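Local coordinates for hydrogenase expression/formation protein HypE (Desulfovibrio vulgaris subsp. vulgaris, PDB 2Z1U) that binds ATP and magnesium and serves hydrogenase maturation, probably, as other HypE proteins do, in making the cyanide ligands of the [NiFe] active site, at residues H76-D81 and R90-G95; A112-A117 and M141-T146; Q184-N189 and S259-D264; A192-D197 and E252-G257; K306-G309 and R315-Q318. One frame throughout, in Å; residues are numbered along the deposited sequence.

Interaction 1. Residues H76-D81 and R90-G95; sequences HGTVND and RYLSCG. With MG (magnesium ion), chain C; ATP (adenosine-5'-triphosphate), chain D.
L92 of strand 87-99 packs against T78 and V79 of helix 70-83 in a small, buried contact between a helix and the sheet it covers. It lies in the N-terminal part, which is related to AIR synthase. The link is apolar, and no hydrogen bond joins the two segments. L92 points toward the helix and splits its two methyls between the two partners. CD1 of L92 meets CG2 of T78 at 3.7 Å. CD2 of L92 reaches CG2 of V79 more loosely, at 4.4 Å. The T78 and L92 side chains run past each other in opposite directions, so they touch along their flanks. In T78 the methyl is anti to the backbone N and OG1 is anti to the carbonyl carbon (chi1 -72°). This separates the two branches: CG2 meets L92, while OG1 bonds to T145 OG1 and Y58 OH. One turn on, the helix carries D81 to the nucleotide. OD2 of D81 binds the magnesium ion at 2.2 Å, and O2B of ATP binds the same ion at 2.0 Å. D220 of the same chain and D41 of the second subunit also bind it, so the site is built by both chains. Strand 87-99 runs between strands 124-133 and 141-151, and helix 104-121 packs beside helix 70-83, with V79 touching A121.

Interaction 2. Residues A112-A117 and M141-T146; sequences ASMGKA and MFINTT
Segment 112-117 of helix 104-121 lies over segment 141-146 of strand 141-151, and the closest CA pair, M114 and T145, is 10.5 Å apart. Side chains fill that gap, mainly M114. It points toward the strand and reaches two of its residues, I143 and T145, which point back at it. SD of M114 meets CD1 of I143 at 4.0 Å. CE of M114 lies 4.0 Å from CG2 of T145. The same methyl is 4.2 Å from CG2 of I143, so it sits against both strand residues. The bend at the last torsion of M114 (chi3 69°) turns CE out of the line of the otherwise extended chain. M114 and I143 pass in opposite directions, whereas M114 and T145 meet tip to tip. In T145 the methyl is anti to the carbonyl carbon and OG1 lies between the backbone N and that carbon (chi1 55°). The methyl thereby takes the apolar side, while OG1 bonds A74 O as well as T78. All three residues are buried, and no hydrogen bond crosses between the segments. The contact lies near the metal-binding residues: the T145 side chain is about 5 Å from that of D56. On the sheet's other side, T146 OG1 bonds its counterpart, T146 OG1 of the second subunit, at the dimer interface. Strand 141-151 lies between strands 50-58 and 87-99. M114 is further enclosed by F96 of strand 87-99 and V75 of helix 70-83, so helix 104-121 joins helix 70-83 in covering the sheet.

Interaction 3. Residues Q184-N189 and S259-D264; sequences QRQGLN and SFLGLD
Q186 lays the end of its side chain alongside L261, with OE1 3.4 Å from CD2 of the leucine. The two side chains run antiparallel, flank to flank. Q186 is extended beyond CG (chi2 -177°), which lets the amide span the gap to L261. This is van der Waals contact, and no hydrogen bond crosses between the segments. L188 supplies the second, wholly apolar link. Its CD1 stands 4.3 Å from CD2 of L261. The same methyl approaches CE2 of F260 obliquely, at 4.4 Å. L261 is therefore shared by Q186 and L188, and its CD2 is the atom that meets both. F260 also meets the ring of F190, with the two planes at about 75°, and L261 touches L179 of helix 176-184. The patch lies at the surface, away from the ATP and magnesium sites. Each segment holds a glycine at positive phi just after a helix. After helix 252-260, G262 breaks the helical backbone angles, and its N makes a weak bond to S259 O at 3.5 Å. Helix 176-184 ends in a Schellman motif: L188 N bonds back to S183 O, and N of G187, the C-prime residue, bonds Q184 O at 2.9 Å. The contact thus joins two glycine-terminated helix ends of the C-terminal AIR synthase-related part.

Interaction 4. Residues A192-D197 and E252-G257; sequences ADVCSD and ESVRNG
The carboxylate of D193 is met from above its plane by the hydroxyl of S253. S253 OG donates to OD2 at 3.1 Å, and the bond lies 37° out of the carboxylate plane. Water 2 lies very close to the same oxygen, at 2.5 Å, short enough that the exact distance is doubtful. It accepts from the backbone N of S253 at 3.0 Å and so bridges OD2 to the helix. S253 is in the first turn of helix 252-260, so the water links an early backbone N-H of the helix to an acidic group. The positive end of the helix dipole would be expected to favour the negative charge there. D193 also has a long, weak ion pair from OD1 to R251 NE. The serine hydroxyl lies between its backbone N and carbonyl carbon (chi1 65°), which turns it to the loop. V194 closes the inner side of the contact. Its CG2 is 3.4 Å from OG of S253 and 3.8 Å from CB of the same residue. Further in, CG2 of V194 meets CG2 of V254 at 4.3 Å. The contact thus grades from an exposed polar end at D193 to a buried apolar one. V194 also packs on L179 and T180 of helix 176-184, so it bridges that helix and helix 252-260, which touch each other where V254 meets D176.

Interaction 5. Residues K306-G309 and R315-Q318; sequences KSVG and RAGQ
V308 touches the chain of the opposing turn through one methyl. CG2 lies 3.5 Å from the backbone N of A316 and 3.8 Å from its CB. The same methyl is 4.1 Å from C of R315, so it rests over the peptide link between these two residues. With CG1 anti to the backbone N of V308 (chi1 172°), CG2 is the branch left facing that peptide. The two backbones come near here, with CA of V308 and CA of R315 5.6 Å apart, yet no hydrogen bond joins the segments. What positions A316 is a type II beta turn from R315 to Q318. Q318 N bonds R315 O at 3.2 Å, and G317 takes the positive phi (94°) of the turn. The Q318 side chain adds a second closure: its OE1 accepts from R315 N at 3.1 Å, a nearly straight bond (163°). On the other side, S307 N is bonded by E310 OE2. The contact is at the surface, in the loop between strands 300-306 and 319-322. Both strands flank strand 240-244 in the sheet. Backbone hydrogen bonds join K306 to V240 and, at the entry to strand 319-322, Q318 to C241.

How the interactions relate
Interactions 1 and 2 form one unit, with centres 8 Å apart. Their strands pair (G95 N to N144 O, 2.7 Å, a probable hydrogen bond), and a probable hydrogen bond between T78 and T145 also joins the two contacts. Between the helices, H76 NE2 packs on A117 CB at 3.5 Å. This unit carries D81 to the ATP and magnesium site and also touches the second subunit. Interactions 3 and 4 share helix 252-260, with centres 10 Å apart, and pair it with the loop after helix 176-184. Interaction 4 comes within about 6 Å of interaction 1 at the nearest atoms, without touching. Interaction 5 stands apart, its centre at least 33 Å from those of the others.

Interaction 1. Residues H76-D81 and R90-G95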
# COMPACT_ATOMS: atom_id res chain seq x y z
N HIS A 76 3.29 -12.26 -5.22
CA HIS A 76 3.52 -12.48 -6.66
C HIS A 76 3.00 -11.35 -7.55
O HIS A 76 3.71 -10.88 -8.45
CB HIS A 76 2.89 -13.82 -7.13
CG HIS A 76 3.48 -15.03 -6.47
ND1 HIS A 76 2.78 -16.21 -6.32
CD2 HIS A 76 4.69 -15.24 -5.89
CE1 HIS A 76 3.54 -17.09 -5.69
NE2 HIS A 76 4.69 -16.52 -5.42
N GLY A 77 1.79 -10.90 -7.28
CA GLY A 77 1.14 -9.88 -8.15
C GLY A 77 1.94 -8.58 -8.15
O GLY A 77 2.08 -7.92 -9.19
N THR A 78 2.46 -8.22 -6.98
CA THR A 78 3.16 -6.94 -6.82
C THR A 78 4.63 -7.05 -7.32
O THR A 78 5.14 -6.14 -7.98
CB THR A 78 3.02 -6.42 -5.38
OG1 THR A 78 1.66 -5.97 -5.21
CG2 THR A 78 3.95 -5.26 -5.12
N VAL A 79 5.27 -8.18 -7.01
CA VAL A 79 6.55 -8.55 -7.62
C VAL A 79 6.40 -8.47 -9.17
O VAL A 79 7.22 -7.85 -9.85
CB VAL A 79 7.03 -9.96 -7.17
CG1 VAL A 79 8.13 -10.53 -8.10
CG2 VAL A 79 7.52 -9.95 -5.72
N ASN A 80 5.32 -9.07 -9.70
CA ASN A 80 5.07 -9.04 -11.14
C ASN A 80 4.86 -7.63 -11.71
O ASN A 80 5.47 -7.29 -12.73
CB ASN A 80 3.90 -9.98 -11.55
CG ASN A 80 4.24 -11.44 -11.30
OD1 ASN A 80 5.39 -11.78 -10.99
ND2 ASN A 80 3.24 -12.31 -11.36
N ASP A 81 4.02 -6.82 -11.07
CA ASP A 81 3.76 -5.47 -11.58
C ASP A 81 5.03 -4.61 -11.67
O ASP A 81 5.25 -3.91 -12.66
CB ASP A 81 2.67 -4.77 -10.74
CG ASP A 81 1.34 -4.67 -11.48
OD1 ASP A 81 0.33 -4.17 -10.94
OD2 ASP A 81 1.31 -5.08 -12.66
N ARG A 90 12.83 -5.41 -5.39
CA ARG A 90 13.74 -5.59 -4.28
C ARG A 90 12.99 -5.68 -2.96
O ARG A 90 13.29 -6.55 -2.12
CB ARG A 90 14.74 -4.42 -4.21
CG ARG A 90 15.67 -4.30 -5.42
CD ARG A 90 16.69 -5.44 -5.49
NE ARG A 90 17.34 -5.69 -4.20
CZ ARG A 90 18.32 -4.94 -3.69
NH1 ARG A 90 18.75 -3.86 -4.34
NH2 ARG A 90 18.86 -5.25 -2.51
N TYR A 91 12.04 -4.76 -2.77
CA TYR A 91 11.43 -4.53 -1.45
C TYR A 91 9.94 -4.31 -1.53
O TYR A 91 9.47 -3.57 -2.39
CB TYR A 91 12.07 -3.31 -0.76
CG TYR A 91 13.57 -3.44 -0.56
CD1 TYR A 91 14.10 -4.48 0.21
CD2 TYR A 91 14.46 -2.54 -1.15
CE1 TYR A 91 15.46 -4.62 0.41
CE2 TYR A 91 15.83 -2.67 -0.96
CZ TYR A 91 16.33 -3.71 -0.18
OH TYR A 91 17.69 -3.84 0.00
N LEU A 92 9.22 -4.96 -0.64
CA LEU A 92 7.76 -4.81 -0.56
C LEU A 92 7.36 -4.23 0.80
O LEU A 92 8.05 -4.42 1.80
CB LEU A 92 7.09 -6.19 -0.71
CG LEU A 92 7.02 -6.98 -2.05
CD1 LEU A 92 5.60 -7.31 -2.46
CD2 LEU A 92 7.80 -6.40 -3.22
N SER A 93 6.25 -3.50 0.82
CA SER A 93 5.53 -3.23 2.04
C SER A 93 4.22 -4.04 2.03
O SER A 93 3.73 -4.41 0.96
CB SER A 93 5.19 -1.74 2.15
OG SER A 93 4.32 -1.35 1.09
N CYS A 94 3.65 -4.29 3.21
CA CYS A 94 2.35 -4.95 3.31
C CYS A 94 1.44 -4.24 4.30
O CYS A 94 1.84 -3.92 5.40
CB CYS A 94 2.49 -6.42 3.68
SG CYS A 94 3.42 -6.72 5.16
N GLY A 95 0.20 -4.01 3.90
CA GLY A 95 -0.79 -3.38 4.74
C GLY A 95 -1.92 -4.36 4.90
O GLY A 95 -2.63 -4.66 3.93
MG MG C . -0.37 -5.46 -14.03
PG ATP D . -4.89 -5.31 -11.54
O1G ATP D . -5.14 -4.38 -10.33
O2G ATP D . -6.15 -5.64 -12.26
O3G ATP D . -4.03 -6.52 -11.23
PB ATP D . -2.79 -3.57 -12.58
O1B ATP D . -2.51 -3.40 -11.07
O2B ATP D . -1.65 -3.97 -13.46
O3B ATP D . -4.07 -4.53 -12.69
PA ATP D . -4.59 -1.36 -12.56
O1A ATP D . -5.77 -1.75 -13.44
O2A ATP D . -4.85 -1.60 -11.10
O3A ATP D . -3.25 -2.13 -13.12
O5' ATP D . -4.11 0.11 -12.83
C5' ATP D . -4.10 0.69 -14.14
C4' ATP D . -3.42 2.04 -14.03
O4' ATP D . -4.31 2.88 -13.26
C3' ATP D . -2.11 1.98 -13.27
O3' ATP D . -1.19 2.90 -13.89
C2' ATP D . -2.45 2.47 -11.86
O2' ATP D . -1.33 3.17 -11.30
C1' ATP D . -3.64 3.42 -12.11
N9 ATP D . -4.61 3.45 -10.98
C8 ATP D . -5.53 2.52 -10.67
N7 ATP D . -6.25 2.92 -9.60
C5 ATP D . -5.74 4.10 -9.21
C6 ATP D . -6.03 5.08 -8.13
N6 ATP D . -7.00 4.81 -7.23
N1 ATP D . -5.29 6.19 -8.09
C2 ATP D . -4.31 6.48 -8.97
N3 ATP D . -4.01 5.63 -9.98
C4 ATP D . -4.69 4.46 -10.13
O HOH W 1 -2.38 -5.61 -15.51

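Interaction 2. Residues A112-A117 and M141-T146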
# COMPACT_ATOMS: atom_id res chain seq x y z
N ALA A 112 2.68 -16.98 6.46
CA ALA A 112 3.64 -18.01 6.02
C ALA A 112 3.80 -18.06 4.48
O ALA A 112 4.92 -18.13 3.97
CB ALA A 112 3.25 -19.39 6.56
N SER A 113 2.67 -18.04 3.76
CA SER A 113 2.69 -17.95 2.31
C SER A 113 3.44 -16.73 1.78
O SER A 113 4.20 -16.85 0.83
CB SER A 113 1.26 -17.93 1.75
OG SER A 113 0.70 -19.22 1.76
N MET A 114 3.21 -15.56 2.38
CA MET A 114 3.92 -14.34 1.97
C MET A 114 5.42 -14.44 2.16
O MET A 114 6.17 -14.09 1.25
CB MET A 114 3.36 -13.09 2.66
CG MET A 114 1.92 -12.83 2.30
SD MET A 114 1.17 -11.40 3.08
CE MET A 114 2.03 -10.03 2.33
N GLY A 115 5.84 -14.91 3.34
CA GLY A 115 7.25 -15.11 3.66
C GLY A 115 7.93 -15.99 2.64
O GLY A 115 8.96 -15.62 2.08
N LYS A 116 7.33 -17.15 2.38
CA LYS A 116 7.82 -18.11 1.39
C LYS A 116 7.90 -17.53 -0.03
O LYS A 116 8.89 -17.75 -0.75
CB LYS A 116 6.91 -19.35 1.39
CG LYS A 116 7.52 -20.59 0.73
CD LYS A 116 6.43 -21.48 0.14
CE LYS A 116 7.01 -22.71 -0.55
NZ LYS A 116 5.96 -23.36 -1.37
N ALA A 117 6.86 -16.82 -0.44
CA ALA A 117 6.81 -16.23 -1.77
C ALA A 117 7.89 -15.15 -1.94
O ALA A 117 8.56 -15.08 -2.98
CB ALA A 117 5.40 -15.66 -2.06
N MET A 141 -10.38 -10.42 5.49
CA MET A 141 -9.01 -9.96 5.25
C MET A 141 -8.77 -9.41 3.86
O MET A 141 -9.06 -10.08 2.85
CB MET A 141 -8.06 -11.13 5.48
CG MET A 141 -6.61 -10.90 5.15
SD MET A 141 -5.79 -12.47 5.39
CE MET A 141 -4.19 -12.05 4.83
N PHE A 142 -8.20 -8.20 3.82
CA PHE A 142 -7.64 -7.64 2.60
C PHE A 142 -6.17 -7.35 2.85
O PHE A 142 -5.76 -7.10 3.98
CB PHE A 142 -8.35 -6.34 2.19
CG PHE A 142 -9.85 -6.46 2.09
CD1 PHE A 142 -10.68 -5.49 2.65
CD2 PHE A 142 -10.44 -7.55 1.44
CE1 PHE A 142 -12.06 -5.60 2.56
CE2 PHE A 142 -11.82 -7.66 1.34
CZ PHE A 142 -12.63 -6.69 1.90
N ILE A 143 -5.37 -7.38 1.78
CA ILE A 143 -3.95 -7.05 1.91
C ILE A 143 -3.60 -6.09 0.79
O ILE A 143 -3.96 -6.33 -0.38
CB ILE A 143 -3.04 -8.31 1.78
CG1 ILE A 143 -3.52 -9.45 2.68
CG2 ILE A 143 -1.57 -7.97 2.07
CD1 ILE A 143 -2.73 -10.79 2.49
N ASN A 144 -2.93 -5.00 1.13
CA ASN A 144 -2.26 -4.20 0.13
C ASN A 144 -0.77 -4.48 0.17
O ASN A 144 -0.16 -4.61 1.25
CB ASN A 144 -2.51 -2.71 0.36
CG ASN A 144 -1.78 -1.84 -0.66
OD1 ASN A 144 -0.59 -1.61 -0.53
ND2 ASN A 144 -2.51 -1.36 -1.68
N THR A 145 -0.15 -4.59 -1.01
CA THR A 145 1.30 -4.61 -1.07
C THR A 145 1.81 -3.57 -2.06
O THR A 145 1.18 -3.32 -3.08
CB THR A 145 1.90 -6.00 -1.42
OG1 THR A 145 1.35 -6.49 -2.63
CG2 THR A 145 1.67 -7.03 -0.27
N THR A 146 2.94 -2.95 -1.72
CA THR A 146 3.57 -2.00 -2.63
C THR A 146 4.99 -2.51 -2.87
O THR A 146 5.68 -2.95 -1.94
CB THR A 146 3.57 -0.58 -2.01
OG1 THR A 146 2.21 -0.23 -1.72
CG2 THR A 146 4.18 0.47 -2.93

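Interaction 3. Residues Q184-N189 and S259-D264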
# COMPACT_ATOMS: atom_id res chain seq x y z
N GLN A 184 -14.16 -22.81 -7.23
CA GLN A 184 -14.05 -22.98 -5.77
C GLN A 184 -15.25 -22.38 -5.06
O GLN A 184 -15.85 -23.01 -4.18
CB GLN A 184 -12.78 -22.32 -5.22
CG GLN A 184 -11.55 -23.21 -5.22
CD GLN A 184 -11.67 -24.39 -4.26
OE1 GLN A 184 -11.88 -24.21 -3.06
NE2 GLN A 184 -11.52 -25.59 -4.79
N ARG A 185 -15.61 -21.16 -5.47
CA ARG A 185 -16.66 -20.37 -4.83
C ARG A 185 -18.04 -21.01 -4.98
O ARG A 185 -18.98 -20.64 -4.27
CB ARG A 185 -16.65 -18.95 -5.39
CG ARG A 185 -17.06 -17.88 -4.39
CD ARG A 185 -16.29 -16.60 -4.64
NE ARG A 185 -16.79 -15.86 -5.79
CZ ARG A 185 -16.14 -14.85 -6.37
NH1 ARG A 185 -14.95 -14.45 -5.93
NH2 ARG A 185 -16.69 -14.24 -7.41
N GLN A 186 -18.16 -21.97 -5.90
CA GLN A 186 -19.40 -22.72 -6.11
C GLN A 186 -19.24 -24.20 -5.73
O GLN A 186 -20.09 -25.03 -6.08
CB GLN A 186 -19.84 -22.62 -7.58
CG GLN A 186 -20.08 -21.20 -8.06
CD GLN A 186 -20.59 -21.15 -9.49
OE1 GLN A 186 -20.35 -22.07 -10.28
NE2 GLN A 186 -21.29 -20.07 -9.83
N GLY A 187 -18.16 -24.51 -5.03
CA GLY A 187 -17.87 -25.87 -4.56
C GLY A 187 -17.60 -26.90 -5.65
O GLY A 187 -17.87 -28.09 -5.45
N LEU A 188 -17.07 -26.45 -6.78
CA LEU A 188 -16.81 -27.32 -7.92
C LEU A 188 -15.32 -27.52 -8.21
O LEU A 188 -14.56 -26.55 -8.27
CB LEU A 188 -17.50 -26.79 -9.19
CG LEU A 188 -19.02 -26.88 -9.31
CD1 LEU A 188 -19.51 -25.96 -10.42
CD2 LEU A 188 -19.51 -28.32 -9.54
N ASN A 189 -14.92 -28.78 -8.37
CA ASN A 189 -13.59 -29.14 -8.87
C ASN A 189 -13.74 -29.82 -10.23
O ASN A 189 -14.24 -30.94 -10.31
CB ASN A 189 -12.87 -30.07 -7.89
CG ASN A 189 -12.33 -29.34 -6.67
OD1 ASN A 189 -11.65 -28.32 -6.78
ND2 ASN A 189 -12.61 -29.89 -5.48
N SER A 259 -16.74 -23.19 -20.48
CA SER A 259 -17.97 -23.30 -21.27
C SER A 259 -19.14 -23.82 -20.42
O SER A 259 -20.29 -23.44 -20.65
CB SER A 259 -17.74 -24.12 -22.55
OG SER A 259 -17.34 -25.46 -22.30
N PHE A 260 -18.83 -24.65 -19.42
CA PHE A 260 -19.81 -25.14 -18.45
C PHE A 260 -20.33 -24.03 -17.54
O PHE A 260 -21.47 -24.09 -17.07
CB PHE A 260 -19.19 -26.28 -17.63
CG PHE A 260 -20.12 -26.91 -16.63
CD1 PHE A 260 -20.92 -28.00 -16.99
CD2 PHE A 260 -20.18 -26.44 -15.31
CE1 PHE A 260 -21.78 -28.59 -16.06
CE2 PHE A 260 -21.03 -27.03 -14.38
CZ PHE A 260 -21.84 -28.11 -14.75
N LEU A 261 -19.51 -23.01 -17.30
CA LEU A 261 -19.87 -21.89 -16.43
C LEU A 261 -20.21 -20.60 -17.19
O LEU A 261 -20.45 -19.55 -16.57
CB LEU A 261 -18.76 -21.61 -15.40
CG LEU A 261 -18.50 -22.66 -14.32
CD1 LEU A 261 -17.36 -22.21 -13.42
CD2 LEU A 261 -19.75 -22.94 -13.50
N GLY A 262 -20.21 -20.67 -18.52
CA GLY A 262 -20.49 -19.52 -19.38
C GLY A 262 -19.44 -18.43 -19.34
O GLY A 262 -19.74 -17.25 -19.56
N LEU A 263 -18.19 -18.82 -19.06
CA LEU A 263 -17.07 -17.90 -18.95
C LEU A 263 -16.19 -17.91 -20.21
O LEU A 263 -16.09 -18.91 -20.92
CB LEU A 263 -16.22 -18.25 -17.71
CG LEU A 263 -16.86 -18.33 -16.32
CD1 LEU A 263 -15.88 -18.93 -15.30
CD2 LEU A 263 -17.36 -16.97 -15.84
N ASP A 264 -15.52 -16.79 -20.46
CA ASP A 264 -14.61 -16.66 -21.60
C ASP A 264 -13.18 -16.61 -21.06
O ASP A 264 -12.82 -15.67 -20.36
CB ASP A 264 -14.96 -15.39 -22.39
CG ASP A 264 -14.20 -15.26 -23.70
OD1 ASP A 264 -14.76 -14.62 -24.62
OD2 ASP A 264 -13.08 -15.79 -23.83

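Interaction 4. Residues A192-D197 and E252-G257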
# COMPACT_ATOMS: atom_id res chain seq x y z
N ALA A 192 -8.04 -31.98 -11.63
CA ALA A 192 -6.83 -31.73 -10.84
C ALA A 192 -6.00 -30.67 -11.57
O ALA A 192 -5.25 -29.90 -10.95
CB ALA A 192 -6.04 -33.01 -10.67
N ASP A 193 -6.20 -30.63 -12.89
CA ASP A 193 -5.49 -29.78 -13.84
C ASP A 193 -5.74 -28.28 -13.67
O ASP A 193 -5.00 -27.45 -14.21
CB ASP A 193 -5.92 -30.21 -15.26
CG ASP A 193 -4.86 -29.94 -16.30
OD1 ASP A 193 -3.67 -29.82 -15.94
OD2 ASP A 193 -5.21 -29.85 -17.49
N VAL A 194 -6.78 -27.94 -12.91
CA VAL A 194 -7.26 -26.56 -12.83
C VAL A 194 -6.93 -25.94 -11.48
O VAL A 194 -7.58 -26.23 -10.47
CB VAL A 194 -8.79 -26.47 -13.10
CG1 VAL A 194 -9.27 -25.02 -12.98
CG2 VAL A 194 -9.13 -27.04 -14.48
N CYS A 195 -5.92 -25.08 -11.47
CA CYS A 195 -5.58 -24.34 -10.27
C CYS A 195 -5.01 -22.97 -10.61
O CYS A 195 -4.69 -22.69 -11.77
CB CYS A 195 -4.57 -25.13 -9.43
SG CYS A 195 -3.08 -25.51 -10.31
N SER A 196 -4.89 -22.12 -9.59
CA SER A 196 -4.26 -20.82 -9.76
C SER A 196 -2.84 -20.98 -10.26
O SER A 196 -2.16 -21.97 -9.95
CB SER A 196 -4.27 -20.04 -8.45
OG SER A 196 -3.69 -18.75 -8.62
N ASP A 197 -2.41 -19.99 -11.03
CA ASP A 197 -1.07 -19.96 -11.59
C ASP A 197 -0.19 -18.96 -10.83
O ASP A 197 0.91 -18.63 -11.28
CB ASP A 197 -1.14 -19.60 -13.08
CG ASP A 197 -1.88 -18.28 -13.34
OD1 ASP A 197 -2.53 -17.70 -12.43
OD2 ASP A 197 -1.81 -17.82 -14.50
N GLU A 252 -7.42 -27.79 -22.05
CA GLU A 252 -8.70 -28.44 -22.36
C GLU A 252 -9.67 -28.38 -21.18
O GLU A 252 -10.83 -28.03 -21.34
CB GLU A 252 -8.46 -29.91 -22.79
CG GLU A 252 -9.64 -30.60 -23.46
CD GLU A 252 -9.36 -32.07 -23.76
OE1 GLU A 252 -8.22 -32.53 -23.50
OE2 GLU A 252 -10.28 -32.77 -24.24
N SER A 253 -9.15 -28.69 -19.99
CA SER A 253 -9.91 -28.67 -18.75
C SER A 253 -10.41 -27.27 -18.38
O SER A 253 -11.49 -27.12 -17.80
CB SER A 253 -9.04 -29.21 -17.62
OG SER A 253 -7.94 -28.33 -17.41
N VAL A 254 -9.62 -26.25 -18.72
CA VAL A 254 -10.02 -24.85 -18.52
C VAL A 254 -11.09 -24.44 -19.55
O VAL A 254 -12.11 -23.84 -19.18
CB VAL A 254 -8.80 -23.89 -18.55
CG1 VAL A 254 -9.24 -22.42 -18.60
CG2 VAL A 254 -7.89 -24.14 -17.33
N ARG A 255 -10.87 -24.77 -20.83
CA ARG A 255 -11.88 -24.55 -21.88
C ARG A 255 -13.22 -25.16 -21.49
O ARG A 255 -14.26 -24.50 -21.57
CB ARG A 255 -11.44 -25.13 -23.22
CG ARG A 255 -10.41 -24.30 -23.96
CD ARG A 255 -10.35 -24.60 -25.46
NE ARG A 255 -9.25 -23.88 -26.09
CZ ARG A 255 -9.31 -22.61 -26.50
NH1 ARG A 255 -10.43 -21.90 -26.35
NH2 ARG A 255 -8.25 -22.04 -27.06
N ASN A 256 -13.18 -26.43 -21.06
CA ASN A 256 -14.38 -27.17 -20.66
C ASN A 256 -15.05 -26.60 -19.41
O ASN A 256 -16.28 -26.54 -19.33
CB ASN A 256 -14.06 -28.65 -20.48
CG ASN A 256 -13.73 -29.34 -21.80
OD1 ASN A 256 -14.19 -28.91 -22.87
ND2 ASN A 256 -12.95 -30.41 -21.73
N GLY A 257 -14.25 -26.17 -18.44
CA GLY A 257 -14.78 -25.54 -17.25
C GLY A 257 -15.38 -24.18 -17.57
O GLY A 257 -16.39 -23.79 -16.97
O HOH W 2 -6.56 -30.14 -19.57

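Interaction 5. Residues K306-G309 and R315-Q318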
# COMPACT_ATOMS: atom_id res chain seq x y z
N LYS A 306 0.24 -4.18 -35.59
CA LYS A 306 0.12 -3.61 -36.94
C LYS A 306 -0.33 -2.15 -36.87
O LYS A 306 -1.02 -1.75 -35.93
CB LYS A 306 -0.85 -4.43 -37.80
CG LYS A 306 -0.29 -5.80 -38.22
CD LYS A 306 -1.28 -6.59 -39.07
CE LYS A 306 -0.59 -7.77 -39.77
NZ LYS A 306 0.07 -8.73 -38.85
N SER A 307 0.07 -1.37 -37.87
CA SER A 307 -0.37 0.02 -37.98
C SER A 307 -1.84 0.09 -38.41
O SER A 307 -2.36 -0.87 -39.00
CB SER A 307 0.53 0.79 -38.96
OG SER A 307 0.52 0.18 -40.24
N VAL A 308 -2.50 1.20 -38.10
CA VAL A 308 -3.91 1.41 -38.46
C VAL A 308 -4.11 1.32 -39.97
O VAL A 308 -3.41 1.98 -40.73
CB VAL A 308 -4.43 2.79 -37.98
CG1 VAL A 308 -5.83 3.08 -38.53
CG2 VAL A 308 -4.41 2.85 -36.47
N GLY A 309 -5.07 0.48 -40.38
CA GLY A 309 -5.38 0.30 -41.79
C GLY A 309 -4.49 -0.73 -42.46
O GLY A 309 -4.55 -0.90 -43.67
N ARG A 315 -9.40 0.24 -36.09
CA ARG A 315 -8.84 1.53 -35.72
C ARG A 315 -7.78 1.37 -34.62
O ARG A 315 -7.61 0.28 -34.08
CB ARG A 315 -9.95 2.44 -35.21
CG ARG A 315 -10.05 3.74 -35.97
CD ARG A 315 -11.08 3.66 -37.07
NE ARG A 315 -11.06 4.83 -37.96
CZ ARG A 315 -11.32 6.09 -37.59
NH1 ARG A 315 -11.61 6.38 -36.32
NH2 ARG A 315 -11.28 7.06 -38.49
N ALA A 316 -7.09 2.47 -34.30
CA ALA A 316 -6.15 2.52 -33.19
C ALA A 316 -6.85 2.11 -31.92
O ALA A 316 -7.95 2.58 -31.63
CB ALA A 316 -5.58 3.93 -33.03
N GLY A 317 -6.21 1.21 -31.17
CA GLY A 317 -6.78 0.73 -29.92
C GLY A 317 -7.60 -0.54 -30.00
O GLY A 317 -8.01 -1.06 -28.98
N GLN A 318 -7.82 -1.06 -31.21
CA GLN A 318 -8.66 -2.25 -31.35
C GLN A 318 -7.86 -3.55 -31.37
O GLN A 318 -6.69 -3.58 -31.74
CB GLN A 318 -9.56 -2.15 -32.59
CG GLN A 318 -10.66 -1.09 -32.44
CD GLN A 318 -11.82 -1.29 -33.43
OE1 GLN A 318 -11.62 -1.35 -34.64
NE2 GLN A 318 -13.03 -1.37 -32.89